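Local coordinates for protein urocanate hydratase (Paenibacillus sp. Soil724D2, PDB 7NED) that probably catalyses the NAD+-dependent hydration of thiourocanate in bacterial ergothioneine breakdown, and binds NAD+ together with urocanate, at residues R8-E11 against G16-Q19; F143-R148 against E337-P342; N316-A321 against M446-K451; N416-V419 against K423-G426. One frame throughout, in Å; residues are numbered along the deposited sequence.

Interaction 1: R8-E11 against G16-Q19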
loop_
_atom_site.group_PDB
_atom_site.type_symbol
_atom_site.label_atom_id
_atom_site.label_comp_id
_atom_site.label_asym_id
_atom_site.label_seq_id
_atom_site.Cartn_x
_atom_site.Cartn_y
_atom_site.Cartn_z
ATOM N N ARG A 8 5.327 -4.412 -34.127
ATOM C CA ARG A 8 4.120 -4.168 -34.904
ATOM C C ARG A 8 3.689 -5.462 -35.568
ATOM O O ARG A 8 4.519 -6.344 -35.817
ATOM C CB ARG A 8 4.367 -3.146 -36.017
ATOM C CG ARG A 8 3.974 -1.749 -35.684
ATOM C CD ARG A 8 4.799 -1.258 -34.571
ATOM N NE ARG A 8 4.680 0.189 -34.463
ATOM C CZ ARG A 8 5.345 0.927 -33.584
ATOM N NH1 ARG A 8 6.182 0.348 -32.743
ATOM N NH2 ARG A 8 5.218 2.252 -33.597
ATOM N N GLY A 9 2.403 -5.534 -35.909
ATOM C CA GLY A 9 1.873 -6.664 -36.644
ATOM C C GLY A 9 1.303 -7.735 -35.733
ATOM O O GLY A 9 1.035 -7.529 -34.543
ATOM N N LEU A 10 1.141 -8.922 -36.313
ATOM C CA LEU A 10 0.349 -9.957 -35.675
ATOM C C LEU A 10 1.151 -11.192 -35.323
ATOM O O LEU A 10 0.554 -12.225 -34.993
ATOM C CB LEU A 10 -0.836 -10.332 -36.564
ATOM C CG LEU A 10 -1.736 -9.140 -36.883
ATOM C CD1 LEU A 10 -2.825 -9.572 -37.835
ATOM C CD2 LEU A 10 -2.347 -8.507 -35.611
ATOM N N GLU A 11 2.472 -11.119 -35.373
ATOM C CA GLU A 11 3.297 -12.263 -35.060
ATOM C C GLU A 11 3.509 -12.285 -33.555
ATOM O O GLU A 11 4.087 -11.353 -32.996
ATOM C CB GLU A 11 4.631 -12.220 -35.799
ATOM C CG GLU A 11 5.442 -13.470 -35.540
ATOM C CD GLU A 11 6.765 -13.499 -36.280
ATOM O OE1 GLU A 11 7.148 -12.491 -36.902
ATOM O OE2 GLU A 11 7.404 -14.564 -36.277
ATOM N N GLY A 16 0.680 -16.084 -25.804
ATOM C CA GLY A 16 -0.654 -15.609 -26.121
ATOM C C GLY A 16 -0.679 -14.097 -26.239
ATOM O O GLY A 16 0.314 -13.410 -25.975
ATOM N N TRP A 17 -1.833 -13.580 -26.629
ATOM C CA TRP A 17 -1.948 -12.146 -26.893
ATOM C C TRP A 17 -2.067 -11.324 -25.617
ATOM O O TRP A 17 -1.730 -10.136 -25.617
ATOM C CB TRP A 17 -3.157 -11.859 -27.788
ATOM C CG TRP A 17 -2.728 -11.748 -29.224
ATOM C CD1 TRP A 17 -2.920 -12.677 -30.209
ATOM C CD2 TRP A 17 -1.981 -10.669 -29.824
ATOM N NE1 TRP A 17 -2.340 -12.236 -31.397
ATOM C CE2 TRP A 17 -1.762 -11.012 -31.181
ATOM C CE3 TRP A 17 -1.498 -9.439 -29.350
ATOM C CZ2 TRP A 17 -1.069 -10.163 -32.075
ATOM C CZ3 TRP A 17 -0.794 -8.594 -30.256
ATOM C CH2 TRP A 17 -0.602 -8.972 -31.585
ATOM N N ARG A 18 -2.558 -11.911 -24.531
ATOM C CA ARG A 18 -2.547 -11.151 -23.292
ATOM C C ARG A 18 -1.116 -10.891 -22.863
ATOM O O ARG A 18 -0.780 -9.782 -22.435
ATOM C CB ARG A 18 -3.333 -11.902 -22.202
ATOM C CG ARG A 18 -4.793 -12.041 -22.567
ATOM C CD ARG A 18 -5.578 -12.928 -21.601
ATOM N NE ARG A 18 -5.514 -12.411 -20.247
ATOM C CZ ARG A 18 -5.860 -13.112 -19.166
ATOM N NH1 ARG A 18 -6.299 -14.368 -19.298
ATOM N NH2 ARG A 18 -5.767 -12.558 -17.962
ATOM N N GLN A 19 -0.246 -11.895 -22.989
ATOM C CA GLN A 19 1.138 -11.689 -22.611
ATOM C C GLN A 19 1.821 -10.756 -23.609
ATOM O O GLN A 19 2.551 -9.834 -23.224
ATOM C CB GLN A 19 1.870 -13.030 -22.558
ATOM C CG GLN A 19 1.243 -14.094 -21.610
ATOM C CD GLN A 19 0.222 -14.972 -22.307
ATOM O OE1 GLN A 19 -0.616 -14.500 -23.074
ATOM N NE2 GLN A 19 0.299 -16.265 -22.052
HETATM O O HOH W 1 -1.906 -13.406 -34.127
#
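Gly-9 and Leu-10 meet Trp-17 where an irregular N-terminal run passes the first turn of helix 17-31; the two backbones stay well apart, the nearest CA atoms, those of Leu-10 and Trp-17, being 9.3 Å from each other. The gap is bridged almost wholly by the indole, whose six-membered ring turns its outer edge to the loop. CH2 of Trp-17 lies 3.7 Å from Gly-9 O, and its neighbour CZ2 lies 3.9 Å from Leu-10 CA, both partners sitting near the plane of the ring rather than over a face. The side chain of Leu-10 adds a glancing apolar touch, CD2 to Trp-17 CZ2 at 4.1 Å. No direct hydrogen bond links the segments. Instead a water in the indole plane accepts from Trp-17 NE1 at 3.0 Å and donates to Leu-10 O at 2.9 Å, giving the ring nitrogen and the loop carbonyl a shared partner. The contact lays the N-terminal loop against the start of helix 17-31, at the surface of the urocanase N-terminal domain: Gly-16 takes the N-cap position, and Trp-17 opens the helix. The ring of Trp-17 also packs on Leu-12 and Pro-427. Glycine suits position 9, because at its phi of 93° and psi of -163° a beta carbon would collide with the carbonyl oxygen of Arg-8. Gly-9 O, besides facing the indole edge, accepts a hydrogen bond from Arg-24 NH1, a donor farther along the same helix.

Interaction 2: F143-R148 against E337-P342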
loop_
_atom_site.group_PDB
_atom_site.type_symbol
_atom_site.label_atom_id
_atom_site.label_comp_id
_atom_site.label_asym_id
_atom_site.label_seq_id
_atom_site.Cartn_x
_atom_site.Cartn_y
_atom_site.Cartn_z
ATOM N N PHE A 143 -8.353 23.635 -19.104
ATOM C CA PHE A 143 -8.513 24.914 -19.792
ATOM C C PHE A 143 -9.988 25.214 -20.058
ATOM O O PHE A 143 -10.441 26.352 -19.856
ATOM C CB PHE A 143 -7.714 24.917 -21.094
ATOM C CG PHE A 143 -6.213 24.921 -20.895
ATOM C CD1 PHE A 143 -5.653 25.343 -19.703
ATOM C CD2 PHE A 143 -5.368 24.517 -21.909
ATOM C CE1 PHE A 143 -4.257 25.344 -19.523
ATOM C CE2 PHE A 143 -3.970 24.515 -21.730
ATOM C CZ PHE A 143 -3.426 24.927 -20.528
ATOM N N GLN A 144 -10.773 24.197 -20.452
ATOM C CA GLN A 144 -12.192 24.443 -20.731
ATOM C C GLN A 144 -12.979 24.758 -19.463
ATOM O O GLN A 144 -13.894 25.593 -19.494
ATOM C CB GLN A 144 -12.838 23.269 -21.470
ATOM C CG GLN A 144 -12.351 23.127 -22.934
ATOM C CD GLN A 144 -12.698 24.324 -23.831
ATOM O OE1 GLN A 144 -12.219 25.445 -23.617
ATOM N NE2 GLN A 144 -13.499 24.080 -24.859
ATOM N N SER A 145 -12.658 24.086 -18.349
ATOM C CA SER A 145 -13.283 24.408 -17.071
ATOM C C SER A 145 -13.001 25.854 -16.670
ATOM O O SER A 145 -13.904 26.593 -16.259
ATOM C CB SER A 145 -12.793 23.422 -16.001
ATOM O OG SER A 145 -13.316 23.790 -14.737
ATOM N N ILE A 146 -11.749 26.281 -16.807
ATOM C CA ILE A 146 -11.403 27.676 -16.552
ATOM C C ILE A 146 -12.206 28.602 -17.461
ATOM O O ILE A 146 -12.710 29.642 -17.017
ATOM C CB ILE A 146 -9.886 27.875 -16.733
ATOM C CG1 ILE A 146 -9.117 27.140 -15.624
ATOM C CG2 ILE A 146 -9.525 29.368 -16.815
ATOM C CD1 ILE A 146 -7.580 27.163 -15.839
ATOM N N ALA A 147 -12.329 28.249 -18.743
ATOM C CA ALA A 147 -13.100 29.071 -19.671
ATOM C C ALA A 147 -14.530 29.228 -19.189
ATOM O O ALA A 147 -15.082 30.335 -19.187
ATOM C CB ALA A 147 -13.091 28.451 -21.067
ATOM N N ARG A 148 -15.165 28.114 -18.815
ATOM C CA ARG A 148 -16.533 28.198 -18.321
ATOM C C ARG A 148 -16.614 29.042 -17.062
ATOM O O ARG A 148 -17.589 29.772 -16.865
ATOM C CB ARG A 148 -17.101 26.806 -18.057
ATOM C CG ARG A 148 -17.333 26.014 -19.304
ATOM C CD ARG A 148 -18.140 24.764 -19.021
ATOM N NE ARG A 148 -17.506 23.920 -18.016
ATOM C CZ ARG A 148 -16.540 23.046 -18.290
ATOM N NH1 ARG A 148 -16.088 22.948 -19.529
ATOM N NH2 ARG A 148 -16.003 22.303 -17.320
ATOM N N GLU A 337 -8.878 19.948 -7.174
ATOM C CA GLU A 337 -9.962 20.524 -6.384
ATOM C C GLU A 337 -10.661 21.644 -7.156
ATOM O O GLU A 337 -11.883 21.808 -7.065
ATOM C CB GLU A 337 -9.411 21.057 -5.053
ATOM C CG GLU A 337 -10.488 21.591 -4.122
ATOM C CD GLU A 337 -10.865 23.058 -4.363
ATOM O OE1 GLU A 337 -10.190 23.783 -5.142
ATOM O OE2 GLU A 337 -11.893 23.473 -3.780
ATOM N N ALA A 338 -9.898 22.451 -7.885
ATOM C CA ALA A 338 -10.504 23.653 -8.482
ATOM C C ALA A 338 -11.270 23.377 -9.774
ATOM O O ALA A 338 -12.275 24.061 -10.047
ATOM C CB ALA A 338 -9.440 24.709 -8.753
ATOM N N PHE A 339 -10.832 22.419 -10.576
ATOM C CA PHE A 339 -11.435 22.262 -11.903
ATOM C C PHE A 339 -11.975 20.874 -12.213
ATOM O O PHE A 339 -13.067 20.764 -12.790
ATOM C CB PHE A 339 -10.410 22.663 -12.958
ATOM C CG PHE A 339 -9.814 24.019 -12.706
ATOM C CD1 PHE A 339 -10.638 25.129 -12.522
ATOM C CD2 PHE A 339 -8.460 24.174 -12.570
ATOM C CE1 PHE A 339 -10.107 26.384 -12.245
ATOM C CE2 PHE A 339 -7.889 25.439 -12.314
ATOM C CZ PHE A 339 -8.718 26.542 -12.153
ATOM N N LEU A 340 -11.252 19.799 -11.861
ATOM C CA LEU A 340 -11.649 18.499 -12.390
ATOM C C LEU A 340 -12.389 17.615 -11.386
ATOM O O LEU A 340 -12.954 16.596 -11.786
ATOM C CB LEU A 340 -10.422 17.735 -12.923
ATOM C CG LEU A 340 -9.666 18.399 -14.088
ATOM C CD1 LEU A 340 -8.584 17.444 -14.564
ATOM C CD2 LEU A 340 -10.603 18.799 -15.192
ATOM N N ARG A 341 -12.448 17.983 -10.113
ATOM C CA ARG A 341 -13.044 17.072 -9.145
ATOM C C ARG A 341 -14.502 16.720 -9.453
ATOM O O ARG A 341 -14.899 15.585 -9.150
ATOM C CB ARG A 341 -12.903 17.647 -7.732
ATOM C CG ARG A 341 -13.333 16.611 -6.616
ATOM C CD ARG A 341 -12.841 17.058 -5.246
ATOM N NE ARG A 341 -11.393 16.915 -5.119
ATOM C CZ ARG A 341 -10.647 17.550 -4.225
ATOM N NH1 ARG A 341 -11.222 18.372 -3.345
ATOM N NH2 ARG A 341 -9.338 17.289 -4.156
ATOM N N PRO A 342 -15.325 17.577 -10.067
ATOM C CA PRO A 342 -16.675 17.114 -10.421
ATOM C C PRO A 342 -16.656 15.943 -11.376
ATOM O O PRO A 342 -17.574 15.119 -11.335
ATOM C CB PRO A 342 -17.314 18.359 -11.054
ATOM C CG PRO A 342 -16.637 19.478 -10.345
ATOM C CD PRO A 342 -15.204 19.037 -10.223
#
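The ring of Phe-339 is sandwiched between aliphatic carbons: CG1 of Ile-146 stands 3.5 Å above one face, offset toward the rim, while CB of Ala-338, its own chain neighbour, lies over the centre of the opposite face. The first of these is a CH-pi contact, with Ile-146 CG1 only 19° off the ring normal. It joins two helices of the Rossmann-like domain, 133-150 and 335-344, where the latter has a wider pi-type turn at 337-340. Ile-142 and Leu-149 of helix 133-150 also touch Phe-339. CG1 of Ile-146 is set anti to the carbonyl carbon (chi1 -68°), and this carries the ethyl branch over the ring, so that CD1 also comes within 3.9 Å of Phe-339 CZ. Beyond the ring, Ile-146 reaches Ile-309 and Phe-311 of strand 309-312, tying the helix pair to the parallel sheet. The backbones come closest at Ser-145 and Phe-339, whose CA atoms are 5.9 Å apart, a spacing that the small serine permits. No hydrogen bond crosses between the segments. The hydroxyl is turned anti to the backbone N (chi1 176°), and Ser-145 OG rests 3.6 Å from Phe-339 CB.

Interaction 3: N316-A321 against M446-K451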
loop_
_atom_site.group_PDB
_atom_site.type_symbol
_atom_site.label_atom_id
_atom_site.label_comp_id
_atom_site.label_asym_id
_atom_site.label_seq_id
_atom_site.Cartn_x
_atom_site.Cartn_y
_atom_site.Cartn_z
ATOM N N ASN A 316 3.810 19.291 -7.735
ATOM C CA ASN A 316 4.364 19.747 -6.445
ATOM C C ASN A 316 5.127 21.046 -6.520
ATOM O O ASN A 316 6.011 21.283 -5.696
ATOM C CB ASN A 316 5.229 18.674 -5.766
ATOM C CG ASN A 316 4.417 17.646 -4.991
ATOM O OD1 ASN A 316 3.411 17.104 -5.432
ATOM N ND2 ASN A 316 4.972 17.292 -3.838
ATOM N N ILE A 317 4.752 21.942 -7.440
ATOM C CA ILE A 317 5.533 23.165 -7.487
ATOM C C ILE A 317 5.237 24.013 -6.246
ATOM O O ILE A 317 6.139 24.670 -5.721
ATOM C CB ILE A 317 5.301 23.951 -8.788
ATOM C CG1 ILE A 317 6.376 25.045 -8.893
ATOM C CG2 ILE A 317 3.923 24.565 -8.736
ATOM C CD1 ILE A 317 6.441 25.810 -10.243
ATOM N N ARG A 318 3.992 23.982 -5.722
ATOM C CA ARG A 318 3.694 24.800 -4.547
ATOM C C ARG A 318 4.374 24.225 -3.318
ATOM O O ARG A 318 4.922 24.974 -2.494
ATOM C CB ARG A 318 2.182 24.909 -4.312
ATOM C CG ARG A 318 1.408 25.684 -5.412
ATOM C CD ARG A 318 -0.092 25.415 -5.262
ATOM N NE ARG A 318 -0.316 23.977 -5.202
ATOM C CZ ARG A 318 -1.356 23.399 -4.606
ATOM N NH1 ARG A 318 -2.291 24.138 -4.040
ATOM N NH2 ARG A 318 -1.445 22.067 -4.539
ATOM N N SER A 319 4.349 22.889 -3.180
ATOM C CA SER A 319 5.059 22.243 -2.084
ATOM C C SER A 319 6.526 22.639 -2.087
ATOM O O SER A 319 7.072 23.010 -1.045
ATOM C CB SER A 319 4.910 20.717 -2.168
ATOM O OG SER A 319 3.543 20.345 -2.254
ATOM N N GLN A 320 7.182 22.560 -3.253
ATOM C CA GLN A 320 8.589 22.952 -3.325
ATOM C C GLN A 320 8.747 24.420 -2.948
ATOM O O GLN A 320 9.558 24.769 -2.084
ATOM C CB GLN A 320 9.155 22.685 -4.719
ATOM C CG GLN A 320 9.128 21.230 -5.146
ATOM C CD GLN A 320 10.245 20.417 -4.519
ATOM O OE1 GLN A 320 10.693 20.712 -3.402
ATOM N NE2 GLN A 320 10.703 19.388 -5.227
ATOM N N ALA A 321 7.936 25.290 -3.553
ATOM C CA ALA A 321 8.044 26.716 -3.261
ATOM C C ALA A 321 7.905 26.995 -1.764
ATOM O O ALA A 321 8.639 27.817 -1.214
ATOM C CB ALA A 321 6.991 27.501 -4.050
ATOM N N MET A 446 -4.259 15.077 -6.169
ATOM C CA MET A 446 -5.578 14.474 -6.358
ATOM C C MET A 446 -6.531 14.773 -5.215
ATOM O O MET A 446 -7.705 15.103 -5.445
ATOM C CB MET A 446 -5.460 12.953 -6.522
ATOM C CG MET A 446 -6.810 12.318 -6.774
ATOM S SD MET A 446 -7.299 12.581 -8.512
ATOM C CE MET A 446 -8.746 11.546 -8.682
ATOM N N THR A 447 -6.074 14.596 -3.960
ATOM C CA THR A 447 -6.978 14.633 -2.815
ATOM C C THR A 447 -6.730 15.843 -1.894
ATOM O O THR A 447 -6.911 15.775 -0.664
ATOM C CB THR A 447 -6.890 13.302 -2.058
ATOM O OG1 THR A 447 -5.531 13.020 -1.697
ATOM C CG2 THR A 447 -7.387 12.167 -2.966
ATOM N N GLU A 448 -6.354 16.975 -2.475
ATOM C CA GLU A 448 -6.194 18.189 -1.700
ATOM C C GLU A 448 -7.566 18.740 -1.317
ATOM O O GLU A 448 -8.438 18.914 -2.173
ATOM C CB GLU A 448 -5.420 19.222 -2.515
ATOM C CG GLU A 448 -5.163 20.486 -1.730
ATOM C CD GLU A 448 -4.182 21.389 -2.438
ATOM O OE1 GLU A 448 -3.187 20.877 -3.019
ATOM O OE2 GLU A 448 -4.407 22.613 -2.435
ATOM N N ARG A 449 -7.765 18.988 -0.024
ATOM C CA ARG A 449 -8.982 19.627 0.487
ATOM C C ARG A 449 -10.229 18.824 0.108
ATOM O O ARG A 449 -11.191 19.330 -0.487
ATOM C CB ARG A 449 -9.060 21.084 0.019
ATOM C CG ARG A 449 -7.936 21.913 0.666
ATOM C CD ARG A 449 -7.951 23.397 0.356
ATOM N NE ARG A 449 -9.312 23.842 0.203
ATOM C CZ ARG A 449 -9.738 24.572 -0.811
ATOM N NH1 ARG A 449 -8.892 24.934 -1.763
ATOM N NH2 ARG A 449 -11.009 24.935 -0.862
ATOM N N MET A 450 -10.210 17.544 0.466
ATOM C CA MET A 450 -11.408 16.750 0.292
ATOM C C MET A 450 -12.483 17.282 1.227
ATOM O O MET A 450 -12.186 17.755 2.331
ATOM C CB MET A 450 -11.150 15.264 0.622
ATOM C CG MET A 450 -10.116 14.667 -0.284
ATOM S SD MET A 450 -10.773 14.440 -1.953
ATOM C CE MET A 450 -11.849 13.038 -1.691
ATOM N N LYS A 451 -13.739 17.122 0.805
ATOM C CA LYS A 451 -14.878 17.633 1.571
ATOM C C LYS A 451 -14.865 17.125 3.015
ATOM O O LYS A 451 -15.176 17.871 3.961
ATOM C CB LYS A 451 -16.190 17.234 0.879
ATOM C CG LYS A 451 -17.411 17.992 1.372
ATOM C CD LYS A 451 -18.697 17.338 0.869
ATOM C CE LYS A 451 -19.937 18.231 0.992
ATOM N NZ LYS A 451 -20.294 18.942 -0.309
#
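Arg-318 and Glu-448 reach for each other from opposite directions and meet in a two-pronged, end-on salt bridge, each of two guanidinium nitrogens serving one carboxylate oxygen. NH2 of Arg-318 donates to Glu-448 OE1 at 2.6 Å, and NH1 of Arg-318 donates to Glu-448 OE2 at 3.1 Å. Both bonds are nearly straight, at 163° and 169°, and both oxygens accept through their syn lone pairs. The guanidinium and carboxylate planes are 5° apart, and the acceptors lie at the edge of the arginine group, close to its plane. Glu-448 gets there by an extended chain, its CG anti to the backbone N, whereas the arginine chain bends at its third torsion. NE and NH1 have further partners: NE of Arg-318 forms a salt bridge with Asp-312 OD2, and NH1 also bonds to Ile-332 O. Partners on all three nitrogens thus fix the rotation of the guanidinium, and the carboxylates of Glu-448 and Asp-312 would be expected to stabilise its buried positive charge. A methionine in place of Arg-318 would probably strand the buried carboxylate of Glu-448, and that of Asp-312, without their cationic mate. On the other segment, Asp-455 takes up the backbone N atoms of Arg-449 and Met-450, which fixes the loop that presents the glutamate. The arrangement is a buried interdomain salt bridge, joining the start of helix 317-323 in the Rossmann-like domain to a loop of the C-terminal domain, with the Arg-318 side chain about 10 Å from the bound NAD.

Interaction 4: N416-V419 against K423-G426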
loop_
_atom_site.group_PDB
_atom_site.type_symbol
_atom_site.label_atom_id
_atom_site.label_comp_id
_atom_site.label_asym_id
_atom_site.label_seq_id
_atom_site.Cartn_x
_atom_site.Cartn_y
_atom_site.Cartn_z
ATOM N N ASN A 416 -13.829 -5.145 -27.680
ATOM C CA ASN A 416 -13.492 -6.561 -27.660
ATOM C C ASN A 416 -14.295 -7.325 -28.703
ATOM O O ASN A 416 -13.775 -8.241 -29.350
ATOM C CB ASN A 416 -13.715 -7.162 -26.259
ATOM C CG ASN A 416 -12.960 -8.455 -26.082
ATOM O OD1 ASN A 416 -11.737 -8.489 -26.250
ATOM N ND2 ASN A 416 -13.676 -9.531 -25.743
ATOM N N GLN A 417 -15.576 -7.011 -28.845
ATOM C CA GLN A 417 -16.316 -7.683 -29.899
ATOM C C GLN A 417 -15.752 -7.319 -31.272
ATOM O O GLN A 417 -15.674 -8.177 -32.166
ATOM C CB GLN A 417 -17.784 -7.338 -29.816
ATOM C CG GLN A 417 -18.615 -8.007 -30.884
ATOM C CD GLN A 417 -20.071 -7.666 -30.730
ATOM O OE1 GLN A 417 -20.478 -7.132 -29.704
ATOM N NE2 GLN A 417 -20.869 -7.983 -31.735
ATOM N N MET A 418 -15.332 -6.062 -31.454
ATOM C CA MET A 418 -14.774 -5.672 -32.751
ATOM C C MET A 418 -13.499 -6.436 -33.028
ATOM O O MET A 418 -13.214 -6.788 -34.180
ATOM C CB MET A 418 -14.507 -4.163 -32.795
ATOM C CG MET A 418 -15.745 -3.329 -32.581
ATOM S SD MET A 418 -15.433 -1.550 -32.514
ATOM C CE MET A 418 -14.433 -1.260 -33.984
ATOM N N VAL A 419 -12.696 -6.689 -31.984
ATOM C CA VAL A 419 -11.529 -7.537 -32.177
ATOM C C VAL A 419 -11.974 -8.934 -32.591
ATOM O O VAL A 419 -11.463 -9.522 -33.548
ATOM C CB VAL A 419 -10.658 -7.583 -30.902
ATOM C CG1 VAL A 419 -9.526 -8.605 -31.095
ATOM C CG2 VAL A 419 -10.064 -6.226 -30.606
ATOM N N LYS A 423 -13.234 -6.632 -36.977
ATOM C CA LYS A 423 -13.350 -5.229 -37.343
ATOM C C LYS A 423 -12.148 -4.412 -36.902
ATOM O O LYS A 423 -12.004 -3.270 -37.341
ATOM C CB LYS A 423 -14.626 -4.612 -36.778
ATOM C CG LYS A 423 -15.905 -5.185 -37.366
ATOM C CD LYS A 423 -17.108 -4.472 -36.790
ATOM C CE LYS A 423 -18.391 -5.113 -37.237
ATOM N NZ LYS A 423 -19.513 -4.353 -36.634
ATOM N N LEU A 424 -11.306 -4.961 -36.037
ATOM C CA LEU A 424 -10.001 -4.409 -35.709
ATOM C C LEU A 424 -8.966 -5.456 -36.091
ATOM O O LEU A 424 -9.239 -6.649 -36.019
ATOM C CB LEU A 424 -9.899 -4.067 -34.202
ATOM C CG LEU A 424 -10.940 -3.040 -33.750
ATOM C CD1 LEU A 424 -11.105 -2.960 -32.218
ATOM C CD2 LEU A 424 -10.577 -1.698 -34.301
ATOM N N GLN A 425 -7.774 -5.009 -36.466
ATOM C CA GLN A 425 -6.768 -5.928 -36.983
ATOM C C GLN A 425 -6.182 -6.790 -35.887
ATOM O O GLN A 425 -5.730 -7.910 -36.151
ATOM C CB GLN A 425 -5.627 -5.154 -37.639
ATOM C CG GLN A 425 -6.048 -4.290 -38.784
ATOM C CD GLN A 425 -5.739 -4.871 -40.143
ATOM O OE1 GLN A 425 -5.386 -6.047 -40.280
ATOM N NE2 GLN A 425 -5.888 -4.039 -41.166
ATOM N N GLY A 426 -6.114 -6.265 -34.674
ATOM C CA GLY A 426 -5.448 -6.943 -33.592
ATOM C C GLY A 426 -6.018 -6.488 -32.272
ATOM O O GLY A 426 -6.848 -5.572 -32.204
HETATM O O HOH W 2 -8.926 -9.057 -34.840
#
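The beta carbon of Leu-424 is directed at the last turn of helix 407-420, and its side chain lodges against Met-418 and Val-419, meeting the first obliquely and the second at about a right angle. Its CD1 branch touches both, 3.7 Å from Met-418 CB and 3.8 Å from Val-419 CG2. The other branch, CD2, meets the methionine's far end, 3.9 Å from Met-418 CE. That methyl is brought back over the leucine by the bend at the last torsion of Met-418 (chi3 50°), so the methionine touches Leu-424 through both CB and CE. An alanine in place of Leu-424 is likely to open a gap between the loop and Met-418 and Val-419, and leave the thioether end freer to turn. Val-419 CG2 also leans on Gly-426 O, whereas Lys-423 contributes mainly its CB, beside Met-418 CB.

Backbone bonds cross the turn. Met-418 O accepts from Leu-424 N at 3.2 Å, with the donor well above the carbonyl plane, and receives a weak, bent bond from Lys-423 N at 2.8 Å. A water donates to both Val-419 O and Leu-424 O, a further link. Together they form the C-terminal exit of helix 407-420, where the chain folds back toward strand 428-441. Helix 360-373 packs against the turn, its Ala-365 touching both Met-418 and Leu-424, with Asp-362 and Ile-366 also against the leucine; Asn-416 faces helix 502-525.

The four contacts form two neighbouring pairs. Interactions 1 and 4, with centres about 13 Å apart, touch where Leu-10 CD2 lies 3.5 Å from Gln-425 O, bringing the N-terminal loop against the segment that leads into strand 428-441. Interactions 2 and 3, about 16 Å apart between centres, are joined by Arg-341, whose NH2 lies 2.7 Å from Glu-448 O in a probable hydrogen bond; their segments alternate along the chain. Interactions 1 and 3 lie on opposite sides of the chain's centre, about 41 Å apart between centres. None of these contacts lines the urocanate pocket: the Arg-318 side chain is about 14 Å from urocanate and the Phe-339 side chain about 13 Å from NAD.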